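Local coordinates for putative tagatose-6-phosphate ketose/aldose isomerase (Escherichia coli, PDB 3C3J), which belongs to the SIS family and carries two SIS domains of alpha/beta type in one chain, each built round a parallel five-stranded sheet, at residues Gly60-Ala72 / Gly234-Val246. Numbering follows the deposited sequence.
Sequences GAGTSAFIGDIIA and GLQGAARESALKV
Phe66 drives its ring into a hole on the opposing helix lined by Gly237, Arg240, Glu241 and Leu244. Over one ring face, offset toward the rim, Arg240 CG makes a CH-pi contact 3.8 Å from the centroid of the Phe66 ring; the carbonyl of Gly62 lies over the centre of the other face. At the ring's rim, Leu244 CD2 packs against CE2, and Glu241 OE1 lies in the ring plane, 3.4 Å from Phe66 CD2. Arg240 has CG anti to its backbone N (chi1 -168°) and stays extended as far as NE, which carries the guanidinium past Phe66 CE1 to Asp69. There Arg240 NH1 forms a salt bridge with Asp69 OD2 at 3.2 Å; the carboxylate and guanidinium planes are nearly parallel (7°) but offset, so the pair is stepped and not coplanar. Beyond the Phe66 edge that faces away from Asp69, Thr63 OG1 donates to the syn side of Glu241 OE1 (2.7 Å). A bend at chi2 turns the Glu241 carboxylate toward Thr63, while its second oxygen, OE2, takes a salt bridge from Lys245 NZ at 2.6 Å, so this buried carboxylate is held through both oxygens. A water donates to Thr63 OG1 and accepts from Lys245 NZ. Farther along, side chains give way to backbone: Ile70 lays CG1 against the Gly237-Ala238 peptide, and its CA approaches Gly234 O at 3.3 Å in a CA-H...O contact. Gly234 and Gly237 have no side chain, so Ile70 lies directly against the backbone. The helix axes approach to 7.2 Å at 157°, nearly antiparallel. Each helix follows the first strand of its own parallel sheet, 55-59 or 226-231, so equivalent elements meet where the two alpha/beta SIS domains join, consistent with a pseudo-twofold pairing of tandem domains.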
loop_
_atom_site.group_PDB
_atom_site.type_symbol
_atom_site.label_atom_id
_atom_site.label_comp_id
_atom_site.label_asym_id
_atom_site.label_seq_id
_atom_site.Cartn_x
_atom_site.Cartn_y
_atom_site.Cartn_z
ATOM N N GLY A 60 -3.568 5.426 11.723
ATOM C CA GLY A 60 -3.705 6.856 11.480
ATOM C C GLY A 60 -4.327 7.053 10.096
ATOM O O GLY A 60 -4.498 6.080 9.335
ATOM N N ALA A 61 -4.680 8.300 9.780
ATOM C CA ALA A 61 -5.212 8.661 8.470
ATOM C C ALA A 61 -4.186 9.478 7.703
ATOM O O ALA A 61 -3.426 10.228 8.299
ATOM C CB ALA A 61 -6.482 9.485 8.646
ATOM N N GLY A 62 -4.172 9.351 6.374
ATOM C CA GLY A 62 -3.266 10.150 5.535
ATOM C C GLY A 62 -1.807 9.926 5.924
ATOM O O GLY A 62 -1.367 8.779 6.140
ATOM N N THR A 63 -1.071 11.029 6.037
ATOM C CA THR A 63 0.316 11.012 6.527
ATOM C C THR A 63 0.511 10.192 7.804
ATOM O O THR A 63 1.496 9.487 7.939
ATOM C CB THR A 63 0.811 12.452 6.753
ATOM O OG1 THR A 63 0.931 13.111 5.480
ATOM C CG2 THR A 63 2.159 12.478 7.486
ATOM N N SER A 64 -0.441 10.274 8.727
ATOM C CA SER A 64 -0.353 9.534 9.995
ATOM C C SER A 64 -0.431 8.038 9.773
ATOM O O SER A 64 0.076 7.292 10.590
ATOM C CB SER A 64 -1.419 9.977 10.994
ATOM O OG SER A 64 -1.178 11.311 11.420
ATOM N N ALA A 65 -1.063 7.609 8.676
ATOM C CA ALA A 65 -1.101 6.183 8.330
ATOM C C ALA A 65 0.278 5.684 7.930
ATOM O O ALA A 65 0.600 4.504 8.115
ATOM C CB ALA A 65 -2.087 5.923 7.190
ATOM N N PHE A 66 1.100 6.566 7.370
ATOM C CA PHE A 66 2.391 6.122 6.819
ATOM C C PHE A 66 3.416 5.836 7.910
ATOM O O PHE A 66 4.397 5.140 7.661
ATOM C CB PHE A 66 2.927 7.139 5.792
ATOM C CG PHE A 66 1.920 7.515 4.743
ATOM C CD1 PHE A 66 0.967 6.601 4.290
ATOM C CD2 PHE A 66 1.921 8.796 4.187
ATOM C CE1 PHE A 66 0.008 6.980 3.325
ATOM C CE2 PHE A 66 0.988 9.158 3.234
ATOM C CZ PHE A 66 0.030 8.252 2.798
ATOM N N ILE A 67 3.176 6.301 9.132
ATOM C CA ILE A 67 4.050 5.963 10.255
ATOM C C ILE A 67 4.152 4.439 10.396
ATOM O O ILE A 67 5.231 3.890 10.360
ATOM C CB ILE A 67 3.594 6.611 11.599
ATOM C CG1 ILE A 67 3.608 8.141 11.463
ATOM C CG2 ILE A 67 4.497 6.104 12.812
ATOM C CD1 ILE A 67 2.975 8.867 12.604
ATOM N N GLY A 68 3.009 3.776 10.529
ATOM C CA GLY A 68 2.962 2.332 10.638
ATOM C C GLY A 68 3.555 1.659 9.429
ATOM O O GLY A 68 4.176 0.628 9.555
ATOM N N ASP A 69 3.343 2.221 8.244
ATOM C CA ASP A 69 3.961 1.704 7.010
ATOM C C ASP A 69 5.481 1.677 7.100
ATOM O O ASP A 69 6.116 0.706 6.647
ATOM C CB ASP A 69 3.520 2.491 5.787
ATOM C CG ASP A 69 2.034 2.286 5.444
ATOM O OD1 ASP A 69 1.403 1.356 5.970
ATOM O OD2 ASP A 69 1.491 3.081 4.643
ATOM N N ILE A 70 6.061 2.712 7.705
ATOM C CA ILE A 70 7.521 2.780 7.857
ATOM C C ILE A 70 8.018 1.832 8.969
ATOM O O ILE A 70 9.004 1.104 8.754
ATOM C CB ILE A 70 7.997 4.205 8.102
ATOM C CG1 ILE A 70 7.607 5.102 6.915
ATOM C CG2 ILE A 70 9.522 4.265 8.301
ATOM C CD1 ILE A 70 7.712 6.582 7.186
ATOM N N ILE A 71 7.353 1.805 10.123
ATOM C CA ILE A 71 7.937 1.190 11.314
ATOM C C ILE A 71 7.329 -0.127 11.799
ATOM O O ILE A 71 7.981 -0.797 12.595
ATOM C CB ILE A 71 8.016 2.180 12.517
ATOM C CG1 ILE A 71 6.633 2.496 13.115
ATOM C CG2 ILE A 71 8.769 3.477 12.143
ATOM C CD1 ILE A 71 6.719 3.421 14.362
ATOM N N ALA A 72 6.089 -0.484 11.397
ATOM C CA ALA A 72 5.435 -1.688 11.936
ATOM C C ALA A 72 6.229 -2.987 11.657
ATOM O O ALA A 72 6.443 -3.800 12.567
ATOM C CB ALA A 72 3.990 -1.792 11.441
ATOM N N GLY A 234 10.174 -0.824 4.626
ATOM C CA GLY A 234 9.528 0.301 5.282
ATOM C C GLY A 234 9.841 1.682 4.703
ATOM O O GLY A 234 9.073 2.612 4.895
ATOM N N LEU A 235 10.955 1.823 3.982
ATOM C CA LEU A 235 11.237 3.088 3.311
ATOM C C LEU A 235 10.267 3.392 2.189
ATOM O O LEU A 235 10.189 4.534 1.738
ATOM C CB LEU A 235 12.660 3.148 2.782
ATOM C CG LEU A 235 13.772 3.162 3.824
ATOM C CD1 LEU A 235 15.136 3.069 3.118
ATOM C CD2 LEU A 235 13.686 4.399 4.748
ATOM N N GLN A 236 9.522 2.388 1.727
ATOM C CA GLN A 236 8.431 2.653 0.815
ATOM C C GLN A 236 7.398 3.598 1.479
ATOM O O GLN A 236 6.825 4.482 0.815
ATOM C CB GLN A 236 7.769 1.374 0.274
ATOM C CG GLN A 236 6.740 1.744 -0.786
ATOM C CD GLN A 236 6.022 0.602 -1.457
ATOM O OE1 GLN A 236 6.277 -0.611 -1.204
ATOM N NE2 GLN A 236 5.077 0.982 -2.325
ATOM N N GLY A 237 7.161 3.423 2.780
ATOM C CA GLY A 237 6.294 4.346 3.515
ATOM C C GLY A 237 6.819 5.779 3.535
ATOM O O GLY A 237 6.046 6.730 3.460
ATOM N N ALA A 238 8.139 5.938 3.655
ATOM C CA ALA A 238 8.781 7.250 3.546
ATOM C C ALA A 238 8.600 7.836 2.143
ATOM O O ALA A 238 8.301 9.050 1.982
ATOM C CB ALA A 238 10.273 7.145 3.908
ATOM N N ALA A 239 8.760 6.982 1.135
ATOM C CA ALA A 239 8.486 7.379 -0.260
ATOM C C ALA A 239 7.048 7.827 -0.452
ATOM O O ALA A 239 6.802 8.820 -1.126
ATOM C CB ALA A 239 8.858 6.261 -1.239
ATOM N N ARG A 240 6.108 7.124 0.182
ATOM C CA ARG A 240 4.687 7.454 0.097
ATOM C C ARG A 240 4.374 8.800 0.726
ATOM O O ARG A 240 3.655 9.626 0.120
ATOM C CB ARG A 240 3.862 6.357 0.755
ATOM C CG ARG A 240 2.378 6.457 0.481
ATOM C CD ARG A 240 1.709 5.174 1.058
ATOM N NE ARG A 240 0.311 5.073 0.695
ATOM C CZ ARG A 240 -0.464 4.048 1.062
ATOM N NH1 ARG A 240 0.012 3.063 1.825
ATOM N NH2 ARG A 240 -1.725 4.027 0.704
ATOM N N GLU A 241 4.919 9.043 1.912
ATOM C CA GLU A 241 4.793 10.359 2.559
ATOM C C GLU A 241 5.410 11.486 1.714
ATOM O O GLU A 241 4.846 12.591 1.619
ATOM C CB GLU A 241 5.471 10.301 3.935
ATOM C CG GLU A 241 5.603 11.622 4.710
ATOM C CD GLU A 241 4.329 12.471 4.769
ATOM O OE1 GLU A 241 3.208 11.955 4.497
ATOM O OE2 GLU A 241 4.464 13.666 5.125
ATOM N N SER A 242 6.591 11.214 1.157
ATOM C CA SER A 242 7.290 12.148 0.292
ATOM C C SER A 242 6.452 12.498 -0.926
ATOM O O SER A 242 6.332 13.670 -1.286
ATOM C CB SER A 242 8.639 11.574 -0.126
ATOM O OG SER A 242 9.485 11.394 0.986
ATOM N N ALA A 243 5.858 11.489 -1.548
ATOM C CA ALA A 243 5.001 11.713 -2.709
ATOM C C ALA A 243 3.782 12.551 -2.300
ATOM O O ALA A 243 3.436 13.491 -2.987
ATOM C CB ALA A 243 4.599 10.383 -3.348
ATOM N N LEU A 244 3.141 12.217 -1.174
ATOM C CA LEU A 244 1.941 12.942 -0.773
ATOM C C LEU A 244 2.249 14.429 -0.484
ATOM O O LEU A 244 1.451 15.313 -0.823
ATOM C CB LEU A 244 1.296 12.293 0.448
ATOM C CG LEU A 244 -0.028 12.945 0.854
ATOM C CD1 LEU A 244 -1.023 12.961 -0.325
ATOM C CD2 LEU A 244 -0.585 12.243 2.092
ATOM N N LYS A 245 3.392 14.710 0.134
ATOM C CA LYS A 245 3.784 16.095 0.398
ATOM C C LYS A 245 3.843 16.939 -0.879
ATOM O O LYS A 245 3.315 18.048 -0.904
ATOM C CB LYS A 245 5.134 16.180 1.119
ATOM C CG LYS A 245 5.062 15.963 2.597
ATOM C CD LYS A 245 4.363 17.116 3.242
ATOM C CE LYS A 245 3.853 16.748 4.591
ATOM N NZ LYS A 245 2.816 15.662 4.635
ATOM N N VAL A 246 4.479 16.402 -1.918
ATOM C CA VAL A 246 4.579 17.062 -3.238
ATOM C C VAL A 246 3.218 17.337 -3.810
ATOM O O VAL A 246 2.927 18.415 -4.337
ATOM C CB VAL A 246 5.234 16.108 -4.286
ATOM C CG1 VAL A 246 4.935 16.576 -5.754
ATOM C CG2 VAL A 246 6.672 15.986 -4.016
HETATM O O HOH W 1 0.106 15.794 5.532
#